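Local coordinates for protein mercuric reductase (Metallosphaera sedula, PDB 4YWO) that probably reduces mercuric ion to elemental mercury with electrons from NADPH, working as an FAD-containing homodimer, at residues I70-R75 with E226-A231; V341-F346 with L351-L356; V391-M396 with R445-A450. All blocks are in the same frame, centred on the assembly; numbering follows the deposited sequence.

Interaction 1: residues I70-R75 with E226-A231; sequences IYKKAR and ENDGVA
Lys72 meets Asp228 at the surface, between helix 58-78 and the Schellman-type end of helix 215-227. Walking along 70-75, Ile70 and Tyr71 come first and turn to the second subunit, where Tyr71 packs on Val77 of that chain. Lys72 makes the crossing. Its CG sits anti to the backbone N (chi1 175°), which sends the chain out from the helix; bends at chi2 and chi4 bring CD and CE, rather than NZ, nearest to Asp228 OD1. The ion pair is long, 3.7 Å from Lys72 NZ to Asp228 OD1, and no hydrogen bond accompanies it, so it probably adds a modest attraction. The firmer partner of Asp228 is Arg195, which takes OD2 in a salt bridge. Lys73 and Ala74 also face the neighbouring subunit. Arg75 lays its guanidinium against the root of Lys72, with Lys72 CA 3.5 Å above the guanidinium plane, offset toward its rim; its NH1 bonds Val82 O, and its charge may add slightly to the field at Asp228. Beyond Asp228, Gly229 at positive phi closes the helix, Gly229 N bonding Glu226 O at 2.9 Å. The nearest approach between the segments is Lys72 CE to Asp228 OD1, 3.2 Å.

Interaction 2: residues V341-F346 with L351-L356; sequences VPQVIF and LARVGL
Ile345 N donates a hydrogen bond to Leu351 O at 2.8 Å, the shortest between the two strands of this antiparallel beta hairpin in the dimerisation domain, whose strand 343-345 is outermost in this chain's sheet. The bond is nearly straight (163° at the hydrogen) and in the carbonyl plane; Val344 CA adds a CA-H...O contact to the same oxygen at 3.2 Å. Leu351 N answers to Ile345 O, and Gln343 and Arg353 form the next hydrogen-bonded pair through both their backbone N-H groups. On the face shared with Ile345 and Leu351, Gln343 and Arg353 lie side by side, Gln343 CB against Arg353 CG and Gln343 OE1 against Arg353 CD, each 4.0 Å, amide and guanidinium planes only 4° apart. Arg353 NH1 bonds Asp212 O, and Trp213 gives a cation-pi contact. Ile345 CB and CG2 both rest on Leu351 CD1. On the other face Val344 CG2 meets Ala352 CB at 4.0 Å, and Pro342 and Val354 pack toward helix 414-422. Val344 CG1, anti to its backbone N (chi1 172°), lies 3.6 Å above the centre of the Phe346 ring, which touches FAD. One water lies 2.8 Å from Val341 O and accepts from Gly355 N, also at 2.8 Å.

Interaction 3: residues V391-M396 with R445-A450; sequences VKMVTM and RLVALA
Strand 391-396 and helix 445-449 pass at 8.4 Å between the axes of these short segments, their directions 56° apart, and the backbones come closest where Met393 faces Val447. The contact is made by apolar side chains, with no hydrogen bond across it. Val447 is the central residue; it points toward the strand and packs between Val391 and Met393, two residues apart and so on the same face of the sheet. Its two methyls divide the work. Val447 CG1 reaches the side chains of both, 4.0 Å from Val391 CG1 and 3.8 Å from Met393 CB, while Val447 CG2 lies 3.6 Å from Val391 O and also comes near Met393 CB.

Met393 supplies the longer arm. Its chain leaves the strand extended, then turns at the thioether (chi3 -79°), and this bend carries the terminal methyl back onto the valine, with Met393 CE 3.6 Å from Val447 CG1. The sulfur meanwhile reaches along the helix to Ala448, Met393 SD to Ala448 CB 4.3 Å; SD also lies 4.2 Å from Ala448 CA, an approach consistent with the small side chain there. The side chains of Val391 and Met393 each meet Val447 at a slant rather than end-on.

Around this core Val391 also touches Met375 and Met413, Met393 rests on Ile400 of the next strand, and Ala448 packs on Leu430 and Ile431 of helix 427-431. All four touching residues are buried. What results is the C-terminal helix laid on one face of the antiparallel sheet, the alpha-on-beta layering of the dimerisation domain in pyridine nucleotide-disulfide oxidoreductases.

In the fold
From the N terminus, interaction 1 closes the longest loop: 150 residues separate its two segments, on helix 58-78 and at the end of helix 215-227, joining two parts of the nucleotide-binding region. Interaction 2 follows, a tight hairpin with four residues between its segments, and interaction 3 comes last, bringing the C-terminal helix back to strand 391-396 across 48 residues. The three run in series; none nests in or crosses another. Interactions 2 and 3 both reach one antiparallel sheet, their strands 350-355 and 390-396 separated by strand 399-407, and touch where Leu356 O packs on Val394 CG2. Interaction 1 stands apart, about 10 Å between nearest atoms from interaction 2, yet both touch the second subunit.

Interaction 1: residues I70-R75 with E226-A231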
loop_
_atom_site.group_PDB
_atom_site.type_symbol
_atom_site.label_atom_id
_atom_site.label_comp_id
_atom_site.label_asym_id
_atom_site.label_seq_id
_atom_site.Cartn_x
_atom_site.Cartn_y
_atom_site.Cartn_z
ATOM N N ILE A 70 5.467 16.914 3.210
ATOM C CA ILE A 70 5.629 16.996 4.684
ATOM C C ILE A 70 5.518 18.457 5.133
ATOM O O ILE A 70 4.974 18.743 6.167
ATOM C CB ILE A 70 6.899 16.341 5.217
ATOM C CG1 ILE A 70 8.176 16.977 4.689
ATOM C CG2 ILE A 70 6.889 14.845 4.874
ATOM C CD1 ILE A 70 9.454 16.368 5.174
ATOM N N TYR A 71 5.988 19.370 4.293
ATOM C CA TYR A 71 5.818 20.797 4.659
ATOM C C TYR A 71 4.396 21.210 4.555
ATOM O O TYR A 71 3.928 22.070 5.417
ATOM C CB TYR A 71 6.742 21.761 3.821
ATOM C CG TYR A 71 8.120 21.860 4.319
ATOM C CD1 TYR A 71 9.072 20.891 4.080
ATOM C CD2 TYR A 71 8.553 22.985 5.047
ATOM C CE1 TYR A 71 10.353 20.948 4.596
ATOM C CE2 TYR A 71 9.836 23.037 5.530
ATOM C CZ TYR A 71 10.726 22.098 5.357
ATOM O OH TYR A 71 12.021 22.121 5.849
ATOM N N LYS A 72 3.642 20.756 3.547
ATOM C CA LYS A 72 2.231 21.060 3.414
ATOM C C LYS A 72 1.506 20.581 4.681
ATOM O O LYS A 72 0.683 21.327 5.240
ATOM C CB LYS A 72 1.618 20.445 2.150
ATOM C CG LYS A 72 0.106 20.684 2.085
ATOM C CD LYS A 72 -0.500 20.925 0.761
ATOM C CE LYS A 72 -2.032 21.271 0.731
ATOM N NZ LYS A 72 -2.248 22.570 1.344
ATOM N N LYS A 73 1.784 19.371 5.104
ATOM C CA LYS A 73 1.108 18.856 6.324
ATOM C C LYS A 73 1.453 19.692 7.507
ATOM O O LYS A 73 0.575 19.988 8.354
ATOM C CB LYS A 73 1.236 17.349 6.527
ATOM C CG LYS A 73 0.203 16.855 7.540
ATOM C CD LYS A 73 -1.205 16.976 6.962
ATOM C CE LYS A 73 -2.271 16.517 7.892
ATOM N NZ LYS A 73 -3.546 16.898 7.227
ATOM N N ALA A 74 2.725 20.003 7.642
ATOM C CA ALA A 74 3.157 20.897 8.744
ATOM C C ALA A 74 2.413 22.238 8.754
ATOM O O ALA A 74 2.028 22.729 9.872
ATOM C CB ALA A 74 4.641 21.088 8.752
ATOM N N ARG A 75 2.144 22.828 7.583
ATOM C CA ARG A 75 1.354 24.108 7.494
ATOM C C ARG A 75 -0.056 23.867 7.867
ATOM O O ARG A 75 -0.680 24.688 8.554
ATOM C CB ARG A 75 1.269 24.637 6.071
ATOM C CG ARG A 75 2.555 25.223 5.631
ATOM C CD ARG A 75 2.356 26.073 4.401
ATOM N NE ARG A 75 1.977 25.418 3.174
ATOM C CZ ARG A 75 2.786 24.638 2.460
ATOM N NH1 ARG A 75 4.031 24.373 2.861
ATOM N NH2 ARG A 75 2.302 24.099 1.357
ATOM N N GLU A 226 -6.427 22.118 -8.477
ATOM C CA GLU A 226 -7.120 23.309 -7.969
ATOM C C GLU A 226 -7.074 23.385 -6.508
ATOM O O GLU A 226 -6.907 24.546 -5.964
ATOM C CB GLU A 226 -8.520 23.375 -8.542
ATOM C CG GLU A 226 -8.451 23.681 -10.057
ATOM C CD GLU A 226 -9.810 23.795 -10.774
ATOM O OE1 GLU A 226 -10.833 23.367 -10.184
ATOM O OE2 GLU A 226 -9.832 24.250 -11.980
ATOM N N ASN A 227 -7.055 22.257 -5.814
ATOM C CA ASN A 227 -6.955 22.251 -4.344
ATOM C C ASN A 227 -5.609 22.846 -3.872
ATOM O O ASN A 227 -5.522 23.341 -2.768
ATOM C CB ASN A 227 -7.168 20.823 -3.762
ATOM C CG ASN A 227 -8.615 20.339 -3.815
ATOM O OD1 ASN A 227 -9.567 21.095 -4.088
ATOM N ND2 ASN A 227 -8.791 19.017 -3.565
ATOM N N ASP A 228 -4.565 22.833 -4.696
ATOM C CA ASP A 228 -3.301 23.481 -4.319
ATOM C C ASP A 228 -3.097 24.810 -5.014
ATOM O O ASP A 228 -2.013 25.378 -5.020
ATOM C CB ASP A 228 -2.108 22.604 -4.640
ATOM C CG ASP A 228 -1.657 21.787 -3.413
ATOM O OD1 ASP A 228 -1.703 22.262 -2.280
ATOM O OD2 ASP A 228 -1.230 20.690 -3.629
ATOM N N GLY A 229 -4.121 25.345 -5.585
ATOM C CA GLY A 229 -4.035 26.672 -6.134
ATOM C C GLY A 229 -3.470 26.740 -7.511
ATOM O O GLY A 229 -3.160 27.815 -7.986
ATOM N N VAL A 230 -3.364 25.635 -8.205
ATOM C CA VAL A 230 -2.935 25.665 -9.568
ATOM C C VAL A 230 -4.092 26.111 -10.462
ATOM O O VAL A 230 -5.202 25.615 -10.327
ATOM C CB VAL A 230 -2.458 24.237 -10.035
ATOM C CG1 VAL A 230 -2.067 24.212 -11.492
ATOM C CG2 VAL A 230 -1.322 23.705 -9.198
ATOM N N ALA A 231 -3.802 26.948 -11.431
ATOM C CA ALA A 231 -4.761 27.422 -12.458
ATOM C C ALA A 231 -4.655 26.384 -13.588
ATOM O O ALA A 231 -3.586 26.160 -14.157
ATOM C CB ALA A 231 -4.328 28.786 -13.019
#

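Interaction 2: residues V341-F346 with L351-L356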
loop_
_atom_site.group_PDB
_atom_site.type_symbol
_atom_site.label_atom_id
_atom_site.label_comp_id
_atom_site.label_asym_id
_atom_site.label_seq_id
_atom_site.Cartn_x
_atom_site.Cartn_y
_atom_site.Cartn_z
ATOM N N VAL A 341 0.944 -4.008 -16.404
ATOM C CA VAL A 341 1.996 -3.090 -15.937
ATOM C C VAL A 341 1.344 -1.832 -15.318
ATOM O O VAL A 341 0.600 -1.064 -15.985
ATOM C CB VAL A 341 2.862 -2.646 -17.113
ATOM C CG1 VAL A 341 3.861 -1.595 -16.670
ATOM C CG2 VAL A 341 3.672 -3.849 -17.623
ATOM N N PRO A 342 1.626 -1.562 -14.031
ATOM C CA PRO A 342 1.037 -0.338 -13.405
ATOM C C PRO A 342 1.665 0.970 -13.704
ATOM O O PRO A 342 2.859 1.005 -14.059
ATOM C CB PRO A 342 1.130 -0.624 -11.895
ATOM C CG PRO A 342 2.360 -1.474 -11.825
ATOM C CD PRO A 342 2.477 -2.248 -13.075
ATOM N N GLN A 343 0.868 2.045 -13.684
ATOM C CA GLN A 343 1.365 3.397 -13.733
ATOM C C GLN A 343 0.755 4.243 -12.620
ATOM O O GLN A 343 -0.469 4.271 -12.438
ATOM C CB GLN A 343 1.056 4.097 -15.076
ATOM C CG GLN A 343 1.556 5.546 -15.076
ATOM C CD GLN A 343 1.037 6.360 -16.255
ATOM O OE1 GLN A 343 0.421 5.838 -17.202
ATOM N NE2 GLN A 343 1.402 7.611 -16.251
ATOM N N VAL A 344 1.581 5.086 -12.026
ATOM C CA VAL A 344 1.175 5.906 -10.903
ATOM C C VAL A 344 1.668 7.308 -11.148
ATOM O O VAL A 344 2.794 7.573 -11.675
ATOM C CB VAL A 344 1.785 5.419 -9.525
ATOM C CG1 VAL A 344 1.533 6.363 -8.366
ATOM C CG2 VAL A 344 1.284 4.021 -9.190
ATOM N N ILE A 345 0.799 8.217 -10.829
ATOM C CA ILE A 345 1.097 9.677 -10.696
ATOM C C ILE A 345 1.220 9.961 -9.252
ATOM O O ILE A 345 0.262 9.806 -8.456
ATOM C CB ILE A 345 0.003 10.496 -11.412
ATOM C CG1 ILE A 345 -0.106 10.161 -12.847
ATOM C CG2 ILE A 345 0.331 11.997 -11.254
ATOM C CD1 ILE A 345 -1.252 10.801 -13.603
ATOM N N PHE A 346 2.374 10.406 -8.782
ATOM C CA PHE A 346 2.712 10.505 -7.367
ATOM C C PHE A 346 2.392 11.900 -6.774
ATOM O O PHE A 346 3.031 12.320 -5.832
ATOM C CB PHE A 346 4.168 10.162 -7.148
ATOM C CG PHE A 346 4.511 8.705 -7.303
ATOM C CD1 PHE A 346 4.354 7.825 -6.192
ATOM C CD2 PHE A 346 5.017 8.161 -8.453
ATOM C CE1 PHE A 346 4.631 6.465 -6.314
ATOM C CE2 PHE A 346 5.335 6.805 -8.516
ATOM C CZ PHE A 346 5.177 5.995 -7.417
ATOM N N LEU A 351 -2.676 8.970 -8.139
ATOM C CA LEU A 351 -3.566 8.380 -9.177
ATOM C C LEU A 351 -2.851 7.149 -9.608
ATOM O O LEU A 351 -1.614 7.195 -9.894
ATOM C CB LEU A 351 -3.780 9.292 -10.382
ATOM C CG LEU A 351 -4.416 10.671 -10.036
ATOM C CD1 LEU A 351 -3.322 11.652 -9.826
ATOM C CD2 LEU A 351 -5.385 11.109 -11.139
ATOM N N ALA A 352 -3.550 6.023 -9.750
ATOM C CA ALA A 352 -2.865 4.790 -10.138
ATOM C C ALA A 352 -3.730 4.007 -11.124
ATOM O O ALA A 352 -4.970 4.066 -11.044
ATOM C CB ALA A 352 -2.687 3.943 -8.933
ATOM N N ARG A 353 -3.113 3.253 -11.997
ATOM C CA ARG A 353 -3.855 2.437 -12.932
ATOM C C ARG A 353 -3.047 1.199 -13.317
ATOM O O ARG A 353 -1.818 1.155 -13.238
ATOM C CB ARG A 353 -4.108 3.254 -14.190
ATOM C CG ARG A 353 -2.912 3.677 -14.947
ATOM C CD ARG A 353 -3.168 4.476 -16.202
ATOM N NE ARG A 353 -3.782 3.670 -17.205
ATOM C CZ ARG A 353 -4.279 4.196 -18.338
ATOM N NH1 ARG A 353 -4.167 5.514 -18.543
ATOM N NH2 ARG A 353 -4.888 3.414 -19.201
ATOM N N VAL A 354 -3.785 0.135 -13.629
ATOM C CA VAL A 354 -3.160 -1.063 -14.236
ATOM C C VAL A 354 -4.209 -1.726 -15.122
ATOM O O VAL A 354 -5.387 -1.749 -14.760
ATOM C CB VAL A 354 -2.607 -2.023 -13.148
ATOM C CG1 VAL A 354 -3.630 -2.470 -12.136
ATOM C CG2 VAL A 354 -1.832 -3.203 -13.747
ATOM N N GLY A 355 -3.814 -2.232 -16.285
ATOM C CA GLY A 355 -4.744 -3.001 -17.132
ATOM C C GLY A 355 -5.595 -1.985 -17.978
ATOM O O GLY A 355 -5.275 -0.811 -18.236
ATOM N N LEU A 356 -6.717 -2.536 -18.426
ATOM C CA LEU A 356 -7.549 -1.842 -19.398
ATOM C C LEU A 356 -8.472 -0.816 -18.735
ATOM O O LEU A 356 -9.025 -1.043 -17.625
ATOM C CB LEU A 356 -8.421 -2.896 -20.057
ATOM C CG LEU A 356 -7.707 -4.020 -20.788
ATOM C CD1 LEU A 356 -8.780 -4.904 -21.437
ATOM C CD2 LEU A 356 -6.832 -3.455 -21.837
HETATM O O HOH W 1 -1.401 -2.057 -17.740
#

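Interaction 3: residues V391-M396 with R445-A450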
loop_
_atom_site.group_PDB
_atom_site.type_symbol
_atom_site.label_atom_id
_atom_site.label_comp_id
_atom_site.label_asym_id
_atom_site.label_seq_id
_atom_site.Cartn_x
_atom_site.Cartn_y
_atom_site.Cartn_z
ATOM N N VAL A 391 -12.180 4.096 -6.525
ATOM C CA VAL A 391 -11.548 2.861 -7.059
ATOM C C VAL A 391 -12.500 2.319 -8.133
ATOM O O VAL A 391 -13.707 2.130 -7.881
ATOM C CB VAL A 391 -11.227 1.798 -5.982
ATOM C CG1 VAL A 391 -10.538 0.648 -6.615
ATOM C CG2 VAL A 391 -10.344 2.419 -4.985
ATOM N N LYS A 392 -11.963 2.092 -9.335
ATOM C CA LYS A 392 -12.766 1.538 -10.455
ATOM C C LYS A 392 -12.168 0.212 -10.863
ATOM O O LYS A 392 -10.944 0.082 -11.024
ATOM C CB LYS A 392 -12.718 2.461 -11.631
ATOM C CG LYS A 392 -13.591 2.078 -12.809
ATOM C CD LYS A 392 -13.620 3.277 -13.794
ATOM C CE LYS A 392 -14.650 3.064 -14.837
ATOM N NZ LYS A 392 -14.708 4.250 -15.763
ATOM N N MET A 393 -13.014 -0.773 -11.034
ATOM C CA MET A 393 -12.616 -2.141 -11.389
ATOM C C MET A 393 -13.338 -2.579 -12.635
ATOM O O MET A 393 -14.551 -2.283 -12.754
ATOM C CB MET A 393 -12.828 -3.091 -10.214
ATOM C CG MET A 393 -12.396 -4.577 -10.415
ATOM S SD MET A 393 -12.560 -5.559 -8.947
ATOM C CE MET A 393 -11.092 -5.039 -8.078
ATOM N N VAL A 394 -12.625 -3.173 -13.561
ATOM C CA VAL A 394 -13.174 -3.606 -14.829
ATOM C C VAL A 394 -12.953 -5.088 -15.019
ATOM O O VAL A 394 -11.845 -5.582 -14.775
ATOM C CB VAL A 394 -12.509 -2.880 -15.990
ATOM C CG1 VAL A 394 -13.086 -3.292 -17.331
ATOM C CG2 VAL A 394 -12.470 -1.357 -15.849
ATOM N N THR A 395 -14.020 -5.845 -15.367
ATOM C CA THR A 395 -13.839 -7.315 -15.548
ATOM C C THR A 395 -14.226 -7.652 -16.977
ATOM O O THR A 395 -15.024 -6.966 -17.587
ATOM C CB THR A 395 -14.668 -8.209 -14.603
ATOM O OG1 THR A 395 -16.098 -7.959 -14.860
ATOM C CG2 THR A 395 -14.360 -7.901 -13.122
ATOM N N MET A 396 -13.611 -8.711 -17.540
ATOM C CA MET A 396 -13.934 -9.159 -18.920
ATOM C C MET A 396 -14.068 -10.674 -18.746
ATOM O O MET A 396 -13.157 -11.343 -18.262
ATOM C CB MET A 396 -12.809 -8.745 -19.849
ATOM C CG MET A 396 -12.609 -9.666 -21.069
ATOM S SD MET A 396 -13.932 -9.116 -22.113
ATOM C CE MET A 396 -12.873 -7.851 -22.889
ATOM N N ARG A 445 -11.219 -4.944 -2.336
ATOM C CA ARG A 445 -12.237 -5.942 -2.042
ATOM C C ARG A 445 -13.616 -5.265 -1.994
ATOM O O ARG A 445 -14.577 -5.842 -2.448
ATOM C CB ARG A 445 -11.877 -6.663 -0.710
ATOM C CG ARG A 445 -12.931 -7.678 -0.228
ATOM C CD ARG A 445 -12.399 -8.570 0.929
ATOM N NE ARG A 445 -13.426 -9.533 1.258
ATOM C CZ ARG A 445 -14.512 -9.251 1.936
ATOM N NH1 ARG A 445 -14.747 -8.017 2.407
ATOM N NH2 ARG A 445 -15.375 -10.234 2.117
ATOM N N LEU A 446 -13.704 -4.019 -1.536
ATOM C CA LEU A 446 -14.995 -3.352 -1.501
ATOM C C LEU A 446 -15.526 -3.094 -2.831
ATOM O O LEU A 446 -16.797 -3.264 -3.091
ATOM C CB LEU A 446 -14.879 -2.047 -0.719
ATOM C CG LEU A 446 -14.542 -2.155 0.778
ATOM C CD1 LEU A 446 -14.183 -0.812 1.355
ATOM C CD2 LEU A 446 -15.728 -2.850 1.490
ATOM N N VAL A 447 -14.688 -2.705 -3.786
ATOM C CA VAL A 447 -15.223 -2.565 -5.127
ATOM C C VAL A 447 -15.600 -3.887 -5.752
ATOM O O VAL A 447 -16.537 -3.968 -6.569
ATOM C CB VAL A 447 -14.281 -1.709 -6.046
ATOM C CG1 VAL A 447 -13.029 -2.431 -6.442
ATOM C CG2 VAL A 447 -14.995 -1.153 -7.279
ATOM N N ALA A 448 -14.877 -4.956 -5.452
ATOM C CA ALA A 448 -15.272 -6.330 -5.891
ATOM C C ALA A 448 -16.699 -6.666 -5.362
ATOM O O ALA A 448 -17.517 -7.279 -6.160
ATOM C CB ALA A 448 -14.242 -7.351 -5.366
ATOM N N LEU A 449 -16.984 -6.338 -4.137
ATOM C CA LEU A 449 -18.300 -6.589 -3.509
ATOM C C LEU A 449 -19.426 -5.832 -4.268
ATOM O O LEU A 449 -20.598 -6.256 -4.309
ATOM C CB LEU A 449 -18.308 -6.195 -2.079
ATOM C CG LEU A 449 -17.606 -7.164 -1.131
ATOM C CD1 LEU A 449 -17.405 -6.490 0.182
ATOM C CD2 LEU A 449 -18.428 -8.427 -0.920
ATOM N N ALA A 450 -19.046 -4.727 -4.910
ATOM C CA ALA A 450 -20.007 -3.891 -5.663
ATOM C C ALA A 450 -20.543 -4.569 -6.878
ATOM O O ALA A 450 -21.563 -4.060 -7.439
ATOM C CB ALA A 450 -19.419 -2.536 -6.032
#